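Local coordinates for putative Transcriptional Regulator (Rhodococcus sp., PDB 2IA2), which is a putative IclR-family transcriptional regulator that probably binds DNA through its N-terminal helix-turn-helix domain and senses an effector through its C-terminal GAF-like domain, at residues Gly118-Tyr123 with Gly140-Ala145; Thr148-Val153 with Ser211-Ile216. All coordinates share one frame; numbering follows the deposited sequence.

Contact 1 (Gly118-Tyr123 with Gly140-Ala145)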
ATOM      1  N   GLY A 118     -10.930  20.902  -7.995  1.00 36.51           N
ATOM      2  CA  GLY A 118     -11.567  22.195  -7.825  1.00 36.82           C
ATOM      3  C   GLY A 118     -13.078  22.092  -7.753  1.00 36.30           C
ATOM      4  O   GLY A 118     -13.628  21.565  -6.787  1.00 36.05           O
ATOM      5  N   ALA A 119     -13.750  22.600  -8.782  1.00 36.38           N
ATOM      6  CA  ALA A 119     -15.192  22.811  -8.725  1.00 35.69           C
ATOM      7  C   ALA A 119     -15.947  21.613  -9.291  1.00 34.13           C
ATOM      8  O   ALA A 119     -17.177  21.584  -9.284  1.00 33.93           O
ATOM      9  CB  ALA A 119     -15.571  24.081  -9.471  1.00 36.29           C
ATOM     10  N   ASP A 120     -15.202  20.627  -9.779  1.00 31.96           N
ATOM     11  CA  ASP A 120     -15.796  19.485 -10.466  1.00 30.95           C
ATOM     12  C   ASP A 120     -15.434  18.228  -9.748  1.00 28.03           C
ATOM     13  O   ASP A 120     -14.479  18.206  -9.065  1.00 28.94           O
ATOM     14  CB  ASP A 120     -15.194  19.331 -11.866  1.00 31.81           C
ATOM     15  CG  ASP A 120     -15.571  20.452 -12.794  1.00 35.71           C
ATOM     16  OD1 ASP A 120     -16.752  20.849 -12.810  1.00 40.22           O
ATOM     17  OD2 ASP A 120     -14.667  20.934 -13.505  1.00 38.38           O
ATOM     18  N   ILE A 121     -16.191  17.168  -9.947  1.00 27.72           N
ATOM     19  CA  ILE A 121     -15.790  15.809  -9.528  1.00 24.85           C
ATOM     20  C   ILE A 121     -15.298  15.192 -10.797  1.00 25.77           C
ATOM     21  O   ILE A 121     -15.718  15.626 -11.902  1.00 24.97           O
ATOM     22  CB  ILE A 121     -16.981  14.981  -8.947  1.00 25.24           C
ATOM     23  CG1 ILE A 121     -18.090  14.725 -10.022  1.00 22.29           C
ATOM     24  CG2 ILE A 121     -17.554  15.681  -7.698  1.00 19.87           C
ATOM     25  CD1 ILE A 121     -19.298  13.756  -9.528  1.00 24.91           C
ATOM     26  N   VAL A 122     -14.416  14.212 -10.652  1.00 25.05           N
ATOM     27  CA  VAL A 122     -13.825  13.479 -11.799  1.00 25.97           C
ATOM     28  C   VAL A 122     -14.071  12.013 -11.510  1.00 25.05           C
ATOM     29  O   VAL A 122     -13.715  11.521 -10.426  1.00 23.42           O
ATOM     30  CB  VAL A 122     -12.267  13.606 -11.928  1.00 26.36           C
ATOM     31  CG1 VAL A 122     -11.772  12.928 -13.238  1.00 27.29           C
ATOM     32  CG2 VAL A 122     -11.827  15.033 -11.940  1.00 28.57           C
ATOM     33  N   TYR A 123     -14.690  11.319 -12.457  1.00 24.45           N
ATOM     34  CA  TYR A 123     -14.923   9.889 -12.292  1.00 24.80           C
ATOM     35  C   TYR A 123     -13.627   9.119 -12.410  1.00 23.90           C
ATOM     36  O   TYR A 123     -12.935   9.245 -13.411  1.00 24.46           O
ATOM     37  CB  TYR A 123     -15.879   9.375 -13.354  1.00 25.81           C
ATOM     38  CG  TYR A 123     -17.321   9.670 -12.999  1.00 27.85           C
ATOM     39  CD1 TYR A 123     -17.804  10.985 -13.011  1.00 28.03           C
ATOM     40  CD2 TYR A 123     -18.181   8.639 -12.607  1.00 27.39           C
ATOM     41  CE1 TYR A 123     -19.142  11.277 -12.673  1.00 30.46           C
ATOM     42  CE2 TYR A 123     -19.530   8.906 -12.289  1.00 29.78           C
ATOM     43  CZ  TYR A 123     -19.985  10.230 -12.318  1.00 29.65           C
ATOM     44  OH  TYR A 123     -21.270  10.489 -11.968  1.00 33.81           O
ATOM     45  N   GLY A 140     -12.961   9.613 -16.178  1.00 30.66           N
ATOM     46  CA  GLY A 140     -12.390  10.833 -16.705  1.00 28.93           C
ATOM     47  C   GLY A 140     -13.371  11.944 -16.939  1.00 30.02           C
ATOM     48  O   GLY A 140     -12.967  13.119 -17.109  1.00 31.17           O
ATOM     49  N   THR A 141     -14.668  11.627 -16.918  1.00 28.75           N
ATOM     50  CA  THR A 141     -15.667  12.676 -17.092  1.00 28.77           C
ATOM     51  C   THR A 141     -15.707  13.548 -15.841  1.00 28.87           C
ATOM     52  O   THR A 141     -15.499  13.052 -14.728  1.00 28.25           O
ATOM     53  CB  THR A 141     -17.088  12.069 -17.348  1.00 28.90           C
ATOM     54  OG1 THR A 141     -17.004  11.182 -18.460  1.00 29.57           O
ATOM     55  CG2 THR A 141     -18.113  13.138 -17.690  1.00 29.76           C
ATOM     56  N   ARG A 142     -15.930  14.825 -16.036  1.00 29.88           N
ATOM     57  CA  ARG A 142     -16.145  15.784 -14.987  1.00 30.55           C
ATOM     58  C   ARG A 142     -17.576  16.277 -14.960  1.00 31.53           C
ATOM     59  O   ARG A 142     -18.197  16.405 -15.984  1.00 32.67           O
ATOM     60  CB  ARG A 142     -15.223  16.963 -15.141  1.00 31.58           C
ATOM     61  CG  ARG A 142     -13.813  16.600 -15.261  1.00 34.78           C
ATOM     62  CD  ARG A 142     -12.882  17.750 -15.179  1.00 39.51           C
ATOM     63  NE  ARG A 142     -11.548  17.230 -15.192  1.00 43.99           N
ATOM     64  CZ  ARG A 142     -10.668  17.363 -14.227  1.00 48.39           C
ATOM     65  NH1 ARG A 142     -10.952  18.046 -13.144  1.00 50.60           N
ATOM     66  NH2 ARG A 142      -9.501  16.799 -14.348  1.00 49.93           N
ATOM     67  N   LEU A 143     -18.074  16.554 -13.774  1.00 31.30           N
ATOM     68  CA  LEU A 143     -19.408  17.092 -13.586  1.00 31.74           C
ATOM     69  C   LEU A 143     -19.279  18.141 -12.467  1.00 32.87           C
ATOM     70  O   LEU A 143     -18.371  18.048 -11.633  1.00 32.39           O
ATOM     71  CB  LEU A 143     -20.387  15.981 -13.200  1.00 30.30           C
ATOM     72  CG  LEU A 143     -20.779  14.936 -14.264  1.00 29.60           C
ATOM     73  CD1 LEU A 143     -21.707  13.952 -13.652  1.00 31.19           C
ATOM     74  CD2 LEU A 143     -21.520  15.612 -15.428  1.00 31.67           C
ATOM     75  N   PRO A 144     -20.150  19.171 -12.464  1.00 34.35           N
ATOM     76  CA  PRO A 144     -20.039  20.144 -11.352  1.00 34.67           C
ATOM     77  C   PRO A 144     -20.320  19.517  -9.984  1.00 34.10           C
ATOM     78  O   PRO A 144     -21.264  18.788  -9.843  1.00 34.69           O
ATOM     79  CB  PRO A 144     -21.063  21.224 -11.719  1.00 35.64           C
ATOM     80  CG  PRO A 144     -22.037  20.547 -12.708  1.00 35.65           C
ATOM     81  CD  PRO A 144     -21.190  19.545 -13.459  1.00 34.90           C
ATOM     82  N   ALA A 145     -19.469  19.784  -8.992  1.00 33.75           N
ATOM     83  CA  ALA A 145     -19.614  19.213  -7.664  1.00 32.50           C
ATOM     84  C   ALA A 145     -20.954  19.525  -6.991  1.00 33.74           C
ATOM     85  O   ALA A 145     -21.551  18.643  -6.318  1.00 33.46           O
ATOM     86  CB  ALA A 145     -18.415  19.634  -6.761  1.00 33.02           C
TER
HETATM   87  O   HOH W   1     -12.167  20.583 -13.115  1.00 46.96           O

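Contact 2 (Thr148-Val153 with Ser211-Ile216)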
ATOM      1  N   THR A 148     -24.140  17.136  -7.984  1.00 31.43           N
ATOM      2  CA  THR A 148     -24.011  15.677  -7.928  1.00 29.04           C
ATOM      3  C   THR A 148     -23.966  15.240  -6.473  1.00 28.96           C
ATOM      4  O   THR A 148     -23.567  16.037  -5.605  1.00 30.36           O
ATOM      5  CB  THR A 148     -22.705  15.226  -8.626  1.00 28.21           C
ATOM      6  OG1 THR A 148     -21.627  15.861  -7.963  1.00 29.47           O
ATOM      7  CG2 THR A 148     -22.709  15.625 -10.089  1.00 25.70           C
ATOM      8  N   SER A 149     -24.351  13.994  -6.209  1.00 26.82           N
ATOM      9  CA  SER A 149     -24.347  13.463  -4.876  1.00 27.75           C
ATOM     10  C   SER A 149     -22.923  13.289  -4.391  1.00 26.29           C
ATOM     11  O   SER A 149     -22.619  13.649  -3.283  1.00 25.60           O
ATOM     12  CB  SER A 149     -25.171  12.143  -4.764  1.00 27.06           C
ATOM     13  OG  SER A 149     -24.600  11.053  -5.499  1.00 27.87           O
HETATM   14  N   MSE A 150     -22.049  12.740  -5.241  1.00 26.32           N
HETATM   15  CA  MSE A 150     -20.629  12.625  -4.918  1.00 26.91           C
HETATM   16  C   MSE A 150     -19.993  14.021  -4.676  1.00 25.53           C
HETATM   17  O   MSE A 150     -19.212  14.187  -3.764  1.00 26.42           O
HETATM   18  CB  MSE A 150     -19.898  11.882  -6.042  1.00 26.28           C
HETATM   19  CG  MSE A 150     -20.258  10.413  -5.982  1.00 25.81           C
HETATM   20 SE   MSE A 150     -19.218   9.240  -7.110  1.00 35.89          SE
HETATM   21  CE  MSE A 150     -19.702   9.914  -8.860  1.00 21.91           C
ATOM     22  N   GLY A 151     -20.357  15.005  -5.476  1.00 24.23           N
ATOM     23  CA  GLY A 151     -19.842  16.352  -5.307  1.00 25.39           C
ATOM     24  C   GLY A 151     -20.174  16.953  -3.970  1.00 26.61           C
ATOM     25  O   GLY A 151     -19.300  17.555  -3.337  1.00 28.68           O
ATOM     26  N   ARG A 152     -21.420  16.780  -3.509  1.00 27.53           N
ATOM     27  CA  ARG A 152     -21.818  17.293  -2.187  1.00 27.76           C
ATOM     28  C   ARG A 152     -21.153  16.595  -1.060  1.00 26.76           C
ATOM     29  O   ARG A 152     -20.859  17.208  -0.045  1.00 28.54           O
ATOM     30  CB  ARG A 152     -23.342  17.292  -2.025  1.00 27.57           C
ATOM     31  CG  ARG A 152     -23.909  18.263  -3.014  1.00 30.11           C
ATOM     32  CD  ARG A 152     -25.405  18.479  -2.827  1.00 33.65           C
ATOM     33  NE  ARG A 152     -25.904  19.354  -3.892  1.00 34.08           N
ATOM     34  CZ  ARG A 152     -27.196  19.618  -4.099  1.00 37.54           C
ATOM     35  NH1 ARG A 152     -28.141  19.108  -3.301  1.00 35.31           N
ATOM     36  NH2 ARG A 152     -27.545  20.412  -5.099  1.00 36.13           N
ATOM     37  N   VAL A 153     -20.946  15.303  -1.214  1.00 26.82           N
ATOM     38  CA  VAL A 153     -20.121  14.526  -0.293  1.00 24.96           C
ATOM     39  C   VAL A 153     -18.689  15.065  -0.225  1.00 26.52           C
ATOM     40  O   VAL A 153     -18.098  15.197   0.877  1.00 26.70           O
ATOM     41  CB  VAL A 153     -20.135  13.001  -0.681  1.00 25.48           C
ATOM     42  CG1 VAL A 153     -19.046  12.223   0.048  1.00 20.55           C
ATOM     43  CG2 VAL A 153     -21.505  12.389  -0.352  1.00 24.25           C
ATOM     44  N   SER A 211     -29.279   9.942  -7.615  1.00 28.78           N
ATOM     45  CA  SER A 211     -27.942   9.439  -7.211  1.00 29.61           C
ATOM     46  C   SER A 211     -27.880   9.482  -5.735  1.00 29.15           C
ATOM     47  O   SER A 211     -28.475  10.378  -5.146  1.00 29.59           O
ATOM     48  CB  SER A 211     -26.856  10.360  -7.735  1.00 26.46           C
ATOM     49  OG  SER A 211     -26.846  10.281  -9.160  1.00 36.86           O
HETATM   50  N   MSE A 212     -27.116   8.562  -5.137  1.00 28.36           N
HETATM   51  CA  MSE A 212     -26.805   8.647  -3.704  1.00 30.13           C
HETATM   52  C   MSE A 212     -25.340   8.316  -3.474  1.00 26.45           C
HETATM   53  O   MSE A 212     -24.813   7.454  -4.159  1.00 26.16           O
HETATM   54  CB  MSE A 212     -27.695   7.714  -2.897  1.00 30.31           C
HETATM   55  CG  MSE A 212     -27.561   6.234  -3.228  1.00 30.07           C
HETATM   56 SE   MSE A 212     -29.348   5.430  -3.783  1.00 43.35          SE
HETATM   57  CE  MSE A 212     -29.732   6.543  -5.498  1.00 28.08           C
ATOM     58  N   ALA A 213     -24.692   9.009  -2.555  1.00 23.73           N
ATOM     59  CA  ALA A 213     -23.247   8.879  -2.392  1.00 23.36           C
ATOM     60  C   ALA A 213     -22.836   8.890  -0.933  1.00 23.37           C
ATOM     61  O   ALA A 213     -23.551   9.415  -0.075  1.00 23.83           O
ATOM     62  CB  ALA A 213     -22.504   9.989  -3.162  1.00 21.49           C
ATOM     63  N   ALA A 214     -21.663   8.343  -0.660  1.00 22.64           N
ATOM     64  CA  ALA A 214     -21.144   8.257   0.685  1.00 22.58           C
ATOM     65  C   ALA A 214     -19.637   8.576   0.586  1.00 23.62           C
ATOM     66  O   ALA A 214     -19.013   8.361  -0.469  1.00 21.71           O
ATOM     67  CB  ALA A 214     -21.338   6.873   1.200  1.00 22.61           C
ATOM     68  N   PRO A 215     -19.065   9.149   1.650  1.00 24.46           N
ATOM     69  CA  PRO A 215     -17.625   9.397   1.682  1.00 24.34           C
ATOM     70  C   PRO A 215     -16.748   8.162   1.774  1.00 24.62           C
ATOM     71  O   PRO A 215     -17.093   7.137   2.413  1.00 25.45           O
ATOM     72  CB  PRO A 215     -17.459  10.255   2.937  1.00 24.60           C
ATOM     73  CG  PRO A 215     -18.659   9.808   3.855  1.00 23.47           C
ATOM     74  CD  PRO A 215     -19.758   9.692   2.854  1.00 25.39           C
ATOM     75  N   ILE A 216     -15.600   8.272   1.129  1.00 24.07           N
ATOM     76  CA  ILE A 216     -14.525   7.366   1.390  1.00 24.00           C
ATOM     77  C   ILE A 216     -13.422   8.196   2.079  1.00 25.88           C
ATOM     78  O   ILE A 216     -12.907   9.177   1.503  1.00 24.59           O
ATOM     79  CB  ILE A 216     -13.988   6.791   0.097  1.00 23.25           C
ATOM     80  CG1 ILE A 216     -15.022   5.839  -0.527  1.00 18.83           C
ATOM     81  CG2 ILE A 216     -12.638   6.059   0.394  1.00 21.80           C
ATOM     82  CD1 ILE A 216     -14.723   5.620  -1.991  1.00 23.26           C
TER

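Contact 1 (Gly118-Tyr123 with Gly140-Ala145)
Ile121 and Leu143 form the hydrogen-bonded antiparallel pair at the middle of this edge of the GAF-like sheet, where strand 142-144, outermost within the chain, runs beside strand 120-127. Their backbones exchange two bonds, Ile121 N to Leu143 O at 2.9 Å and Leu143 N to Ile121 O at 3.1 Å. Tyr123 N bonds to Thr141 O, Gly140 N to Tyr123 O, and Ala145 N to Ala119 O, so the pairing runs on past the short strand at both ends. The tight side is the face carrying Ile121 and Leu143, with the Tyr123 ring beside them. Ile121 CG1 lies 4.1 Å from Leu143 CB, placed by a first torsion of 64° that wedges it between backbone N and carbonyl carbon; the same torsion leaves CG2 beside the backbone N, over Ala145. The tyrosine offers its edge: CE1 meets Leu143 CD1 at 3.8 Å, and CD1 lies next to Thr141 O. Met150 and Leu154 of helix 149-156 pack on Ile121, and Met150 also on Tyr123. The other face, bearing Val122 and Arg142, is the solvent side and more polar. There the two side chains lie side by side, and Val122 CG2 sits 3.3 Å above the guanidinium plane, off-centre toward its rim. Arg142 reaches this position with its chain extended from CG to NE, and its NH1 forms a salt bridge with Asp117, which probably helps fix the group over the valine. Asp120 is not in direct ionic contact with the arginine; their carboxylate and guanidinium planes are 72° apart. A water links them instead, donating to Asp120 OD2 at 2.6 Å and weakly accepting from Arg142 NH1 at 2.8 Å.

Contact 2 (Thr148-Val153 with Ser211-Ile216)
Ser149, Met150 and Val153 of helix 149-156 pack on Ala213 of strand 209-217, an alpha-on-beta layer of the GAF-like domain. The two short axes approach to 7.0 Å, with their N-to-C directions 29° apart. Apolar contacts dominate. Ala213 CB projects toward the first helical turn, where Met150 CG, a selenomethionine carbon, touches it at 3.6 Å. Val153, one turn later, spreads its two methyls along the strand: CG2 lies against Ala213, 3.8 Å from its CB, while CG1, anti to the backbone N (chi1 167°), packs on Pro215 CB, also at 3.8 Å. An alanine in place of Val153 would remove both methyls and would probably leave a gap above Ala213 and Pro215. Beyond the strand, Met150 and Val153 both reach Ala226 of strand 223-232. The polar side chains meet the opposite segment by van der Waals contact: Ser149 lays its OG 3.3 Å from Ser211 CB and equally near Ala213 CB. Ser211 turns its own hydroxyl to Ser230 on the neighbouring strand. One capping bond and the first main-chain helical bond mark the helix start. Thr148 is the N-cap residue: its side chain accepts the amide of Gly151, while its carbonyl takes the amide of Arg152. The capping bond is markedly bent, with 135° at the hydrogen, and spans 2.9 Å from Gly151 N to Thr148 OG1.

In the fold
Contacts 1 and 2 follow each other along the chain: strand 142-144 closes contact 1, and the helix entering contact 2 starts a few residues later. Their centres lie 12 Å apart, and both build on one antiparallel sheet, with strand 142-144 at one edge and strand 209-217 next to the far edge strand, 199-202. The helix bridges them. Ile121 CG2 lies 3.4 Å from Gly151 CA, and Tyr123 CZ meets the selenomethionine Met150 CE at 3.5 Å; Met150 thus touches both the Tyr123 ring and Ala213. Ile121 CD1 also packs on Thr148 OG1, at the capped helix start. All four segments belong to the C-terminal domain, probably the effector-sensing part in this family.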